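Local coordinates for insecticidal crystal protein Cry35Ab1 (Bacillus thuringiensis, PDB 4JP0), which is one component of a binary insecticidal toxin that acts with Cry34Ab1 on western corn rootworm, probably at the larval midgut epithelium, at residues 210-215 against 313-318; 233-238 against 331-336; 153-158 against 172-177; 250-255 against 287-292; 215-220 against 308-313. All blocks are in the same frame, centred on the assembly; numbering follows the deposited sequence.

Contacts 1 and 5 are successive parts of one strand pairing, 202-221 with 307-323. Their centres lie 13 Å apart, and Ala214 N comes 2.8 Å from Gly311 O between them. Contact 2 involves the next strand of that sheet, 327-346, and its centre is 10 Å from that of contact 1. Contact 3 lies at the other edge, where Leu155 CD2 comes 3.6 Å from Thr314 OG1 of contact 1. Contact 4 is nested in the chain loops closed by contacts 1, 2 and 5. It meets contact 2 at Thr235 N and Glu291 O, 2.8 Å apart, but does not touch contacts 3 and 5.

Contact 1 of 5, residues 210-215 against 313-318; sequences YWQRAV and LTITSL
Tyr210 CG is turned between its own backbone N and carbonyl carbon (chi1 50°), and this brings the ring across Ile315. Ile315 in turn has CG2 anti to its backbone N, which points that branch at the phenol end. The two residues belong to an antiparallel strand pair, 202-221 with 307-323, in the four-stranded sheet of the toxin region. Four backbone hydrogen bonds join Tyr210 to Ile315 and Gln212 to Leu313. The shortest runs from Ile315 N to Tyr210 O at 2.7 Å. On one face of the sheet, Ile315 CB sits 3.9 Å from the centroid of the Tyr210 ring, over its face, in a CH-pi contact. Ile315 CG2 approaches Tyr210 CZ at 3.7 Å. Gln212 CB flanks the same isoleucine, 3.5 Å from Ile315 CG1. At the end of the pairing, Ala214 CB packs on Leu313 CD1 at 3.8 Å. Trp211 and Thr314 lie on the opposite face of the sheet. The indole NE1 is bonded to Lys156 O, which helps fix the ring. Thr314 OG1 stands over the benzo part of one indole face, 3.3 Å from Trp211 CH2.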
# COMPACT_ATOMS: atom_id res chain seq x y z
N TYR A 210 6.14 -13.85 -7.04
CA TYR A 210 6.39 -15.21 -7.47
C TYR A 210 6.72 -15.16 -8.96
O TYR A 210 6.52 -14.14 -9.61
CB TYR A 210 5.16 -16.10 -7.24
CG TYR A 210 3.85 -15.55 -7.77
CD1 TYR A 210 3.34 -15.96 -9.00
CD2 TYR A 210 3.09 -14.66 -7.01
CE1 TYR A 210 2.09 -15.46 -9.46
CE2 TYR A 210 1.87 -14.19 -7.46
CZ TYR A 210 1.38 -14.58 -8.66
OH TYR A 210 0.16 -14.06 -9.06
N TRP A 211 7.24 -16.26 -9.49
CA TRP A 211 7.52 -16.36 -10.90
C TRP A 211 6.34 -17.05 -11.61
O TRP A 211 5.68 -17.89 -11.01
CB TRP A 211 8.79 -17.20 -11.10
CG TRP A 211 10.05 -16.55 -10.61
CD1 TRP A 211 10.70 -16.78 -9.42
CD2 TRP A 211 10.82 -15.55 -11.30
NE1 TRP A 211 11.84 -16.01 -9.35
CE2 TRP A 211 11.93 -15.23 -10.48
CE3 TRP A 211 10.72 -14.94 -12.56
CZ2 TRP A 211 12.91 -14.30 -10.86
CZ3 TRP A 211 11.71 -13.98 -12.94
CH2 TRP A 211 12.77 -13.69 -12.09
N GLN A 212 6.12 -16.70 -12.89
CA GLN A 212 5.11 -17.27 -13.75
C GLN A 212 5.58 -17.26 -15.22
O GLN A 212 6.19 -16.30 -15.66
CB GLN A 212 3.81 -16.44 -13.65
CG GLN A 212 2.63 -17.03 -14.40
CD GLN A 212 1.34 -16.21 -14.16
OE1 GLN A 212 0.78 -15.62 -15.10
NE2 GLN A 212 0.90 -16.16 -12.91
N ARG A 213 5.29 -18.33 -15.95
CA ARG A 213 5.62 -18.45 -17.36
C ARG A 213 5.12 -17.24 -18.13
O ARG A 213 4.02 -16.78 -17.90
CB ARG A 213 4.95 -19.73 -17.90
CG ARG A 213 4.76 -19.82 -19.40
CD ARG A 213 3.97 -21.06 -19.85
NE ARG A 213 3.25 -20.83 -21.10
CZ ARG A 213 2.82 -21.79 -21.92
NH1 ARG A 213 3.05 -23.07 -21.62
NH2 ARG A 213 2.17 -21.48 -23.04
N ALA A 214 5.94 -16.70 -19.03
CA ALA A 214 5.50 -15.58 -19.85
C ALA A 214 4.73 -16.12 -21.05
O ALA A 214 5.24 -16.96 -21.80
CB ALA A 214 6.67 -14.80 -20.32
N VAL A 215 3.52 -15.62 -21.24
CA VAL A 215 2.68 -16.04 -22.34
C VAL A 215 3.39 -15.67 -23.66
O VAL A 215 3.83 -14.52 -23.86
CB VAL A 215 1.26 -15.40 -22.24
CG1 VAL A 215 0.36 -15.94 -23.36
CG2 VAL A 215 0.62 -15.62 -20.84
N LEU A 313 8.58 -14.41 -15.73
CA LEU A 313 8.48 -13.04 -15.21
C LEU A 313 8.15 -13.10 -13.73
O LEU A 313 7.46 -14.02 -13.29
CB LEU A 313 7.35 -12.31 -15.91
CG LEU A 313 7.63 -12.01 -17.38
CD1 LEU A 313 6.35 -11.73 -18.12
CD2 LEU A 313 8.59 -10.79 -17.43
N THR A 314 8.63 -12.10 -12.99
CA THR A 314 8.26 -11.96 -11.59
C THR A 314 6.93 -11.27 -11.61
O THR A 314 6.80 -10.20 -12.22
CB THR A 314 9.27 -11.11 -10.82
OG1 THR A 314 10.47 -11.86 -10.65
CG2 THR A 314 8.78 -10.88 -9.37
N ILE A 315 5.95 -11.90 -10.98
CA ILE A 315 4.63 -11.33 -10.83
C ILE A 315 4.56 -10.65 -9.48
O ILE A 315 5.09 -11.16 -8.51
CB ILE A 315 3.55 -12.41 -10.86
CG1 ILE A 315 3.66 -13.27 -12.13
CG2 ILE A 315 2.16 -11.73 -10.82
CD1 ILE A 315 3.39 -12.48 -13.44
N THR A 316 3.91 -9.48 -9.42
CA THR A 316 3.65 -8.84 -8.12
C THR A 316 2.15 -8.77 -7.94
O THR A 316 1.43 -8.27 -8.82
CB THR A 316 4.25 -7.45 -8.09
OG1 THR A 316 5.67 -7.57 -8.15
CG2 THR A 316 4.01 -6.76 -6.72
N SER A 317 1.65 -9.25 -6.80
CA SER A 317 0.22 -9.21 -6.54
C SER A 317 -0.04 -8.32 -5.30
O SER A 317 0.39 -8.64 -4.21
CB SER A 317 -0.31 -10.62 -6.26
OG SER A 317 -1.72 -10.60 -6.10
N LEU A 318 -0.75 -7.22 -5.51
CA LEU A 318 -1.12 -6.32 -4.41
C LEU A 318 -2.56 -6.70 -4.05
O LEU A 318 -3.42 -6.74 -4.92
CB LEU A 318 -1.04 -4.90 -4.92
CG LEU A 318 0.40 -4.37 -4.85
CD1 LEU A 318 0.52 -2.92 -5.39
CD2 LEU A 318 0.84 -4.41 -3.42

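Contact 2 of 5, residues 233-238 against 331-336; sequences WGTEID and MQIQTS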
# COMPACT_ATOMS: atom_id res chain seq x y z
N TRP A 233 3.64 -8.99 -21.18
CA TRP A 233 3.89 -8.62 -19.79
C TRP A 233 3.03 -7.42 -19.49
O TRP A 233 2.28 -6.96 -20.36
CB TRP A 233 5.36 -8.34 -19.54
CG TRP A 233 5.93 -7.21 -20.37
CD1 TRP A 233 6.35 -7.25 -21.67
CD2 TRP A 233 6.16 -5.88 -19.91
NE1 TRP A 233 6.82 -6.01 -22.05
CE2 TRP A 233 6.70 -5.15 -20.99
CE3 TRP A 233 5.93 -5.22 -18.70
CZ2 TRP A 233 7.03 -3.80 -20.88
CZ3 TRP A 233 6.25 -3.88 -18.60
CH2 TRP A 233 6.80 -3.18 -19.68
N GLY A 234 3.13 -6.90 -18.28
CA GLY A 234 2.30 -5.78 -17.87
C GLY A 234 1.17 -6.29 -16.99
O GLY A 234 1.39 -7.06 -16.05
N THR A 235 -0.05 -5.88 -17.31
CA THR A 235 -1.19 -6.33 -16.54
C THR A 235 -2.41 -6.36 -17.41
O THR A 235 -2.52 -5.57 -18.34
CB THR A 235 -1.43 -5.41 -15.34
OG1 THR A 235 -2.56 -5.89 -14.59
CG2 THR A 235 -1.86 -4.02 -15.81
N GLU A 236 -3.31 -7.30 -17.12
CA GLU A 236 -4.56 -7.40 -17.85
C GLU A 236 -5.69 -6.89 -16.99
O GLU A 236 -6.85 -6.94 -17.38
CB GLU A 236 -4.85 -8.85 -18.26
CG GLU A 236 -3.97 -9.39 -19.37
CD GLU A 236 -4.33 -10.80 -19.78
OE1 GLU A 236 -5.21 -11.40 -19.12
OE2 GLU A 236 -3.71 -11.32 -20.74
N ILE A 237 -5.33 -6.38 -15.82
CA ILE A 237 -6.31 -5.86 -14.89
C ILE A 237 -6.58 -4.39 -15.20
O ILE A 237 -5.68 -3.64 -15.55
CB ILE A 237 -5.79 -6.03 -13.44
CG1 ILE A 237 -5.52 -7.50 -13.16
CG2 ILE A 237 -6.78 -5.44 -12.42
CD1 ILE A 237 -6.68 -8.41 -13.58
N ASP A 238 -7.85 -3.99 -15.12
CA ASP A 238 -8.22 -2.60 -15.23
C ASP A 238 -7.81 -1.89 -13.93
O ASP A 238 -8.28 -2.25 -12.85
CB ASP A 238 -9.72 -2.52 -15.39
CG ASP A 238 -10.21 -1.11 -15.43
OD1 ASP A 238 -9.41 -0.17 -15.22
OD2 ASP A 238 -11.40 -0.86 -15.64
N MET A 331 -9.94 -6.27 -3.09
CA MET A 331 -9.23 -5.82 -4.26
C MET A 331 -7.95 -6.60 -4.49
O MET A 331 -7.24 -6.93 -3.55
CB MET A 331 -8.89 -4.33 -4.14
CG MET A 331 -8.40 -3.77 -5.47
SD MET A 331 -6.61 -3.88 -5.60
CE MET A 331 -6.41 -2.49 -4.47
N GLN A 332 -7.64 -6.89 -5.75
CA GLN A 332 -6.34 -7.48 -6.10
C GLN A 332 -5.95 -7.02 -7.47
O GLN A 332 -6.81 -6.78 -8.31
CB GLN A 332 -6.42 -8.99 -6.14
CG GLN A 332 -7.51 -9.52 -7.07
CD GLN A 332 -7.39 -11.02 -7.38
OE1 GLN A 332 -6.35 -11.64 -7.16
NE2 GLN A 332 -8.47 -11.58 -7.91
N ILE A 333 -4.65 -6.92 -7.71
CA ILE A 333 -4.14 -6.62 -9.04
C ILE A 333 -2.82 -7.32 -9.15
O ILE A 333 -2.04 -7.32 -8.18
CB ILE A 333 -4.00 -5.09 -9.30
CG1 ILE A 333 -3.23 -4.84 -10.60
CG2 ILE A 333 -3.28 -4.44 -8.17
CD1 ILE A 333 -3.28 -3.37 -11.11
N GLN A 334 -2.60 -7.99 -10.28
CA GLN A 334 -1.33 -8.61 -10.56
C GLN A 334 -0.66 -7.90 -11.74
O GLN A 334 -1.32 -7.50 -12.69
CB GLN A 334 -1.49 -10.09 -10.90
CG GLN A 334 -1.84 -10.94 -9.71
CD GLN A 334 -3.31 -10.89 -9.43
OE1 GLN A 334 -4.12 -10.99 -10.36
NE2 GLN A 334 -3.67 -10.75 -8.15
N THR A 335 0.64 -7.70 -11.63
CA THR A 335 1.42 -7.07 -12.70
C THR A 335 2.69 -7.87 -12.90
O THR A 335 3.12 -8.58 -11.98
CB THR A 335 1.77 -5.61 -12.36
OG1 THR A 335 2.59 -5.55 -11.19
CG2 THR A 335 0.51 -4.78 -11.97
N SER A 336 3.31 -7.76 -14.08
CA SER A 336 4.59 -8.40 -14.31
C SER A 336 5.56 -7.35 -14.84
O SER A 336 5.16 -6.43 -15.54
CB SER A 336 4.47 -9.57 -15.29
OG SER A 336 3.98 -9.12 -16.54
O HOH W 1 1.60 -10.37 -16.67
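Ser336, Ile237 and Gly234 lose the most surface in this contact. It joins the end of strand 225-234, and the loop after it, to strand 327-346 at the edge of the four-stranded sheet. The chains run roughly antiparallel here. Ser336 grips Gly234 twice. Its OG accepts from Gly234 N at 2.9 Å, and its own N donates to Gly234 O at 2.8 Å. With chi1 at 60°, the hydroxyl of Ser336 folds back over its own main chain and so reaches the glycine. A water lies 2.7 Å from Ser336 OG and bonds only weakly to Gly234 O. Gly234 has backbone angles that few residues other than glycine adopt. Past it, Thr235 OG1 donates to Gln334 O at 2.8 Å, nearly in line with the carbonyl bond. Thr235 OG1 also accepts from Ile237 N at 3.1 Å, forming an ST turn. That turn presents Ile237 to the strand, where its CB and CG2 both come 4.0 Å from Ile333 CG1. Helix 240-247 also borders Ile237, through Thr242. The strand is thus held by a mix of backbone bonds and bonds from two side-chain hydroxyls, Ser336 OG and Thr235 OG1. Gln334 N is buried here and has no hydrogen-bond partner in the model, so the contact leaves one backbone N-H unmatched.

Contact 3 of 5, residues 153-158 against 172-177; sequences TKLKDY and SPQLMG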
# COMPACT_ATOMS: atom_id res chain seq x y z
N THR A 153 12.11 -12.37 2.49
CA THR A 153 13.01 -11.32 1.99
C THR A 153 13.72 -11.72 0.71
O THR A 153 14.33 -10.87 0.05
CB THR A 153 14.08 -10.96 3.01
OG1 THR A 153 14.88 -12.12 3.28
CG2 THR A 153 13.46 -10.63 4.35
N LYS A 154 13.68 -13.01 0.38
CA LYS A 154 14.35 -13.51 -0.83
C LYS A 154 13.42 -14.30 -1.75
O LYS A 154 12.89 -15.32 -1.38
CB LYS A 154 15.53 -14.37 -0.45
CG LYS A 154 16.40 -14.78 -1.62
CD LYS A 154 17.55 -15.69 -1.18
CE LYS A 154 17.17 -17.17 -1.31
NZ LYS A 154 18.32 -18.15 -1.24
N LEU A 155 13.26 -13.83 -2.97
CA LEU A 155 12.38 -14.50 -3.91
C LEU A 155 13.05 -15.79 -4.39
O LEU A 155 14.22 -15.78 -4.76
CB LEU A 155 12.12 -13.57 -5.10
CG LEU A 155 11.16 -14.04 -6.16
CD1 LEU A 155 9.73 -13.92 -5.61
CD2 LEU A 155 11.31 -13.13 -7.38
N LYS A 156 12.33 -16.88 -4.37
CA LYS A 156 12.88 -18.15 -4.88
C LYS A 156 13.31 -18.02 -6.32
O LYS A 156 12.86 -17.12 -7.01
CB LYS A 156 11.84 -19.26 -4.76
CG LYS A 156 11.54 -19.67 -3.29
CD LYS A 156 10.08 -20.15 -3.22
CE LYS A 156 9.81 -21.13 -2.07
NZ LYS A 156 10.39 -20.67 -0.78
N ASP A 157 14.21 -18.89 -6.76
CA ASP A 157 14.67 -18.89 -8.16
C ASP A 157 13.55 -19.24 -9.13
O ASP A 157 12.62 -19.96 -8.76
CB ASP A 157 15.76 -19.93 -8.33
CG ASP A 157 17.06 -19.56 -7.65
OD1 ASP A 157 17.22 -18.43 -7.10
OD2 ASP A 157 18.01 -20.37 -7.67
N TYR A 158 13.62 -18.77 -10.38
CA TYR A 158 12.63 -19.18 -11.38
C TYR A 158 12.88 -20.65 -11.70
O TYR A 158 13.99 -21.14 -11.51
CB TYR A 158 12.66 -18.30 -12.63
CG TYR A 158 14.00 -18.21 -13.31
CD1 TYR A 158 14.38 -19.14 -14.27
CD2 TYR A 158 14.88 -17.18 -13.01
CE1 TYR A 158 15.60 -19.06 -14.90
CE2 TYR A 158 16.11 -17.08 -13.65
CZ TYR A 158 16.46 -18.02 -14.59
OH TYR A 158 17.68 -17.92 -15.20
N SER A 172 5.53 -20.54 -6.02
CA SER A 172 4.42 -20.18 -5.12
C SER A 172 4.50 -18.77 -4.61
O SER A 172 5.58 -18.28 -4.36
CB SER A 172 4.37 -21.17 -3.97
OG SER A 172 4.11 -22.46 -4.53
N PRO A 173 3.36 -18.10 -4.44
CA PRO A 173 3.36 -16.73 -3.93
C PRO A 173 4.11 -16.61 -2.60
O PRO A 173 3.88 -17.38 -1.68
CB PRO A 173 1.87 -16.43 -3.75
CG PRO A 173 1.24 -17.35 -4.75
CD PRO A 173 2.00 -18.60 -4.70
N GLN A 174 5.04 -15.66 -2.51
CA GLN A 174 5.75 -15.38 -1.25
C GLN A 174 5.35 -13.99 -0.77
O GLN A 174 5.32 -13.05 -1.55
CB GLN A 174 7.25 -15.37 -1.48
CG GLN A 174 7.81 -16.71 -1.88
CD GLN A 174 9.28 -16.63 -2.26
OE1 GLN A 174 9.64 -16.79 -3.42
NE2 GLN A 174 10.14 -16.39 -1.27
N LEU A 175 4.99 -13.87 0.51
CA LEU A 175 4.59 -12.57 1.05
C LEU A 175 5.83 -11.74 1.28
O LEU A 175 6.61 -12.06 2.17
CB LEU A 175 3.89 -12.76 2.38
CG LEU A 175 3.42 -11.46 3.04
CD1 LEU A 175 2.33 -10.78 2.22
CD2 LEU A 175 2.95 -11.80 4.46
N MET A 176 5.98 -10.65 0.52
CA MET A 176 7.17 -9.82 0.56
C MET A 176 6.94 -8.53 1.30
O MET A 176 7.91 -7.82 1.58
CB MET A 176 7.65 -9.50 -0.87
CG MET A 176 7.86 -10.73 -1.73
SD MET A 176 9.23 -11.76 -1.10
CE MET A 176 10.62 -10.70 -1.71
N GLY A 177 5.68 -8.20 1.58
CA GLY A 177 5.37 -6.95 2.29
C GLY A 177 3.94 -6.99 2.83
O GLY A 177 3.08 -7.63 2.22
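One side-chain amide, that of Gln174, bonds to the loop backbone at two points, Lys154 and Lys156, on either side of Leu155. This ties the irregular segment 153-158 to strand 174-182, an outermost strand of the four-stranded antiparallel sheet. Gln174 CG is anti to its carbonyl carbon (chi1 -65°) and the chain beyond is extended, which carries the amide across to the loop. Gln174 OE1 accepts from Lys156 N at 2.9 Å. The N-H...O angle is 178°, and the donor meets a lone pair of OE1 in the carbonyl plane. Gln174 NE2 donates to Lys154 O at 3.0 Å, tilted out of the carbonyl plane. The same nitrogen also bonds to Asp152 OD2, so both ends of the amide are held and its rotation is fixed. Carbon packs round the oxygen: Lys156 CD lies 3.4 Å from Gln174 OE1, and Leu155 CD1 is 3.6 Å from it. Further along, Met176 and Gly177 both face Lys207 in a classic beta bulge. The Met176 chain bends twice, at chi2 and chi3, and returns toward the loop. Its CE ends 4.1 Å from Thr153 C.

Contact 4 of 5, residues 250-255 against 287-292; sequences QINIDS and TKIMEK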
# COMPACT_ATOMS: atom_id res chain seq x y z
N GLN A 250 -1.70 4.01 -8.71
CA GLN A 250 -1.58 3.10 -9.86
C GLN A 250 -0.17 2.56 -9.97
O GLN A 250 0.77 3.12 -9.39
CB GLN A 250 -1.94 3.82 -11.17
CG GLN A 250 -1.01 4.97 -11.53
CD GLN A 250 -1.55 5.84 -12.66
OE1 GLN A 250 -2.72 6.19 -12.66
NE2 GLN A 250 -0.69 6.19 -13.62
N ILE A 251 -0.02 1.48 -10.74
CA ILE A 251 1.29 0.93 -11.00
C ILE A 251 1.65 1.37 -12.40
O ILE A 251 0.88 1.14 -13.33
CB ILE A 251 1.32 -0.58 -10.92
CG1 ILE A 251 0.81 -1.07 -9.55
CG2 ILE A 251 2.74 -1.02 -11.10
CD1 ILE A 251 1.53 -0.47 -8.40
N ASN A 252 2.80 2.02 -12.53
CA ASN A 252 3.25 2.48 -13.85
C ASN A 252 4.11 1.45 -14.57
O ASN A 252 4.43 0.39 -14.02
CB ASN A 252 3.99 3.81 -13.73
CG ASN A 252 3.04 4.96 -13.62
OD1 ASN A 252 1.82 4.78 -13.64
ND2 ASN A 252 3.60 6.17 -13.52
N ILE A 253 4.52 1.78 -15.80
CA ILE A 253 5.22 0.80 -16.64
C ILE A 253 6.54 0.27 -16.03
O ILE A 253 7.06 -0.81 -16.38
CB ILE A 253 5.40 1.44 -18.06
CG1 ILE A 253 5.88 0.42 -19.09
CG2 ILE A 253 6.33 2.65 -18.00
CD1 ILE A 253 5.71 0.88 -20.52
N ASP A 254 7.04 1.10 -15.16
CA ASP A 254 8.18 1.03 -14.27
C ASP A 254 7.95 -0.05 -13.17
O ASP A 254 8.88 -0.48 -12.46
CB ASP A 254 8.09 2.45 -13.59
CG ASP A 254 9.26 2.78 -12.67
OD1 ASP A 254 9.51 2.04 -11.67
OD2 ASP A 254 9.97 3.79 -12.83
N SER A 255 6.71 -0.47 -13.02
CA SER A 255 6.29 -1.27 -11.84
C SER A 255 6.40 -0.43 -10.56
O SER A 255 6.25 -0.94 -9.44
CB SER A 255 7.07 -2.58 -11.68
OG SER A 255 6.59 -3.55 -12.60
N THR A 287 5.82 8.09 -16.51
CA THR A 287 4.54 8.73 -16.50
C THR A 287 3.45 7.83 -17.08
O THR A 287 2.26 8.08 -16.90
CB THR A 287 4.62 10.07 -17.26
OG1 THR A 287 3.40 10.79 -17.09
CG2 THR A 287 4.70 9.84 -18.74
N LYS A 288 3.86 6.75 -17.74
CA LYS A 288 2.88 5.85 -18.35
C LYS A 288 2.36 4.78 -17.39
O LYS A 288 3.15 4.08 -16.80
CB LYS A 288 3.47 5.17 -19.59
CG LYS A 288 2.46 4.35 -20.38
CD LYS A 288 3.08 3.81 -21.67
CE LYS A 288 2.01 3.24 -22.63
NZ LYS A 288 1.37 1.96 -22.17
N ILE A 289 1.04 4.66 -17.25
CA ILE A 289 0.40 3.63 -16.45
C ILE A 289 0.66 2.27 -17.05
O ILE A 289 0.71 2.15 -18.25
CB ILE A 289 -1.12 3.88 -16.39
CG1 ILE A 289 -1.78 2.96 -15.36
CG2 ILE A 289 -1.75 3.66 -17.74
CD1 ILE A 289 -3.18 3.39 -14.93
N MET A 290 0.82 1.24 -16.22
CA MET A 290 1.05 -0.09 -16.81
C MET A 290 -0.17 -0.62 -17.53
O MET A 290 -1.28 -0.67 -16.97
CB MET A 290 1.46 -1.12 -15.77
CG MET A 290 1.81 -2.46 -16.44
SD MET A 290 2.06 -3.70 -15.22
CE MET A 290 3.58 -3.10 -14.46
N GLU A 291 0.01 -1.06 -18.77
CA GLU A 291 -1.06 -1.75 -19.45
C GLU A 291 -0.62 -3.16 -19.84
O GLU A 291 0.06 -3.79 -19.11
CB GLU A 291 -1.56 -0.98 -20.66
CG GLU A 291 -1.26 0.48 -20.62
CD GLU A 291 -1.85 1.24 -21.78
OE1 GLU A 291 -2.32 0.63 -22.77
OE2 GLU A 291 -1.84 2.46 -21.66
N LYS A 292 -1.05 -3.62 -21.00
CA LYS A 292 -0.67 -4.92 -21.53
C LYS A 292 0.33 -4.70 -22.68
O LYS A 292 0.04 -3.96 -23.62
CB LYS A 292 -1.93 -5.65 -22.02
CG LYS A 292 -1.71 -7.02 -22.63
CD LYS A 292 -3.04 -7.74 -22.84
CE LYS A 292 -2.84 -9.15 -23.41
NZ LYS A 292 -3.84 -10.17 -22.89
O HOH W 2 2.05 8.84 -14.17
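Asn252 and Ile289 bring their backbones within 4.0 Å, CA to CA, and two hydrogen bonds between the residues flanking them make a single bridge. Met290 N donates to Ile251 O at 2.9 Å, in the carbonyl plane and on a lone pair. Ile253 N donates to Lys288 O, also at 2.9 Å. The bridge joins the end of strand 249-251, where a type I turn from Asn252 to Ser255 begins, to the loop leading into strand 292-301. The Met290 side chain is extended to SD and then bends (chi3 -68°), which puts CE 4.0 Å from Ile251 CG2 and 3.6 Å from Ser255 OG. The Met290 and Ile251 side chains lie side by side, pointing the same way. Ile289 runs at about a right angle to Gln250, with Ile289 CD1 4.0 Å from Gln250 CB. Ile253 CD1 touches the aliphatic part of Lys288 at CD, 4.1 Å away. The ammonium of Lys288 goes on to a salt bridge with Glu291 and a hydrogen bond with Tyr293 OH. Asn252 ND2 bonds to Glu286 O, and a water links it to Thr287 O. The N-H groups of Ile253 and Met290, Asn252 ND2 and Lys288 NZ thus all have partners, and the lysine packs through its carbons while its charge is paired within its own segment.

Contact 5 of 5, residues 215-220 against 308-313; sequences VGSNVA and NSIGFL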
# COMPACT_ATOMS: atom_id res chain seq x y z
N VAL A 215 3.52 -15.62 -21.24
CA VAL A 215 2.68 -16.04 -22.34
C VAL A 215 3.39 -15.67 -23.66
O VAL A 215 3.83 -14.52 -23.86
CB VAL A 215 1.26 -15.40 -22.24
CG1 VAL A 215 0.36 -15.94 -23.36
CG2 VAL A 215 0.62 -15.62 -20.84
N GLY A 216 3.55 -16.67 -24.52
CA GLY A 216 4.18 -16.52 -25.83
C GLY A 216 5.65 -16.94 -25.85
O GLY A 216 6.26 -17.08 -26.93
N SER A 217 6.22 -17.18 -24.67
CA SER A 217 7.66 -17.43 -24.56
C SER A 217 8.12 -18.88 -24.80
O SER A 217 9.32 -19.13 -24.81
CB SER A 217 8.17 -16.95 -23.19
OG SER A 217 7.80 -17.87 -22.17
N ASN A 218 7.20 -19.83 -24.92
CA ASN A 218 7.64 -21.21 -25.15
C ASN A 218 7.97 -21.33 -26.62
O ASN A 218 7.12 -21.17 -27.50
CB ASN A 218 6.62 -22.24 -24.64
CG ASN A 218 7.16 -23.70 -24.63
OD1 ASN A 218 8.37 -23.96 -24.46
ND2 ASN A 218 6.24 -24.65 -24.81
N VAL A 219 9.24 -21.58 -26.90
CA VAL A 219 9.72 -21.59 -28.27
C VAL A 219 10.49 -22.86 -28.54
O VAL A 219 11.23 -23.33 -27.69
CB VAL A 219 10.68 -20.44 -28.49
CG1 VAL A 219 11.18 -20.43 -29.93
CG2 VAL A 219 9.98 -19.10 -28.17
N ALA A 220 10.26 -23.44 -29.72
CA ALA A 220 10.98 -24.65 -30.16
C ALA A 220 11.93 -24.26 -31.27
O ALA A 220 11.50 -23.65 -32.26
CB ALA A 220 10.01 -25.69 -30.65
N ASN A 308 14.59 -26.26 -26.73
CA ASN A 308 13.33 -25.66 -26.31
C ASN A 308 13.66 -24.56 -25.31
O ASN A 308 14.61 -24.68 -24.54
CB ASN A 308 12.40 -26.72 -25.68
CG ASN A 308 12.18 -27.96 -26.60
OD1 ASN A 308 12.27 -29.12 -26.15
ND2 ASN A 308 11.91 -27.72 -27.89
N SER A 309 12.88 -23.48 -25.32
CA SER A 309 13.11 -22.37 -24.40
C SER A 309 11.79 -21.92 -23.84
O SER A 309 10.75 -22.13 -24.46
CB SER A 309 13.75 -21.20 -25.15
OG SER A 309 14.07 -20.11 -24.29
N ILE A 310 11.82 -21.33 -22.66
CA ILE A 310 10.65 -20.74 -22.08
C ILE A 310 11.14 -19.61 -21.20
O ILE A 310 12.26 -19.65 -20.69
CB ILE A 310 9.83 -21.77 -21.28
CG1 ILE A 310 8.46 -21.18 -20.88
CG2 ILE A 310 10.59 -22.20 -20.07
CD1 ILE A 310 7.44 -22.19 -20.43
N GLY A 311 10.29 -18.62 -20.98
CA GLY A 311 10.67 -17.50 -20.15
C GLY A 311 9.76 -17.30 -18.96
O GLY A 311 8.59 -17.71 -18.97
N PHE A 312 10.31 -16.70 -17.91
CA PHE A 312 9.53 -16.36 -16.73
C PHE A 312 9.63 -14.89 -16.38
O PHE A 312 10.62 -14.23 -16.69
CB PHE A 312 10.01 -17.18 -15.54
CG PHE A 312 9.79 -18.66 -15.71
CD1 PHE A 312 10.79 -19.47 -16.24
CD2 PHE A 312 8.59 -19.24 -15.35
CE1 PHE A 312 10.59 -20.82 -16.41
CE2 PHE A 312 8.40 -20.59 -15.50
CZ PHE A 312 9.40 -21.38 -16.03
N LEU A 313 8.58 -14.41 -15.73
CA LEU A 313 8.48 -13.04 -15.21
C LEU A 313 8.15 -13.10 -13.73
O LEU A 313 7.46 -14.02 -13.29
CB LEU A 313 7.35 -12.31 -15.91
CG LEU A 313 7.63 -12.01 -17.38
CD1 LEU A 313 6.35 -11.73 -18.12
CD2 LEU A 313 8.59 -10.79 -17.43
O HOH W 3 11.97 -18.37 -24.45
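Ser217 reaches across to Gly311 where strand 202-221 is interrupted beside strand 307-323, two antiparallel neighbours in the four-stranded sheet. Its CB lies 3.5 Å from Gly311 N and close to Gly311 CA, a nearness helped by the absence of a side chain on the glycine. From CB, a chi1 of 76° sets OG astride the serine's N and C atoms. There OG accepts from Gly311 N at 2.9 Å and lies 3.6 Å from Ile310 CG1. The hydroxyl also bonds to Ala214 O, tying the bend in its own strand to the neighbouring one. Regular pairing resumes at Val219, which exchanges two backbone hydrogen bonds with Ser309, each 2.9 Å: Val219 N to Ser309 O and Ser309 N to Val219 O. Between the serine bond and this pair, Ser217 O receives a CA-H contact from Ile310. A water links the chains, donating to Ser217 O at 2.8 Å and lying 2.7 Å from Ser309 OG.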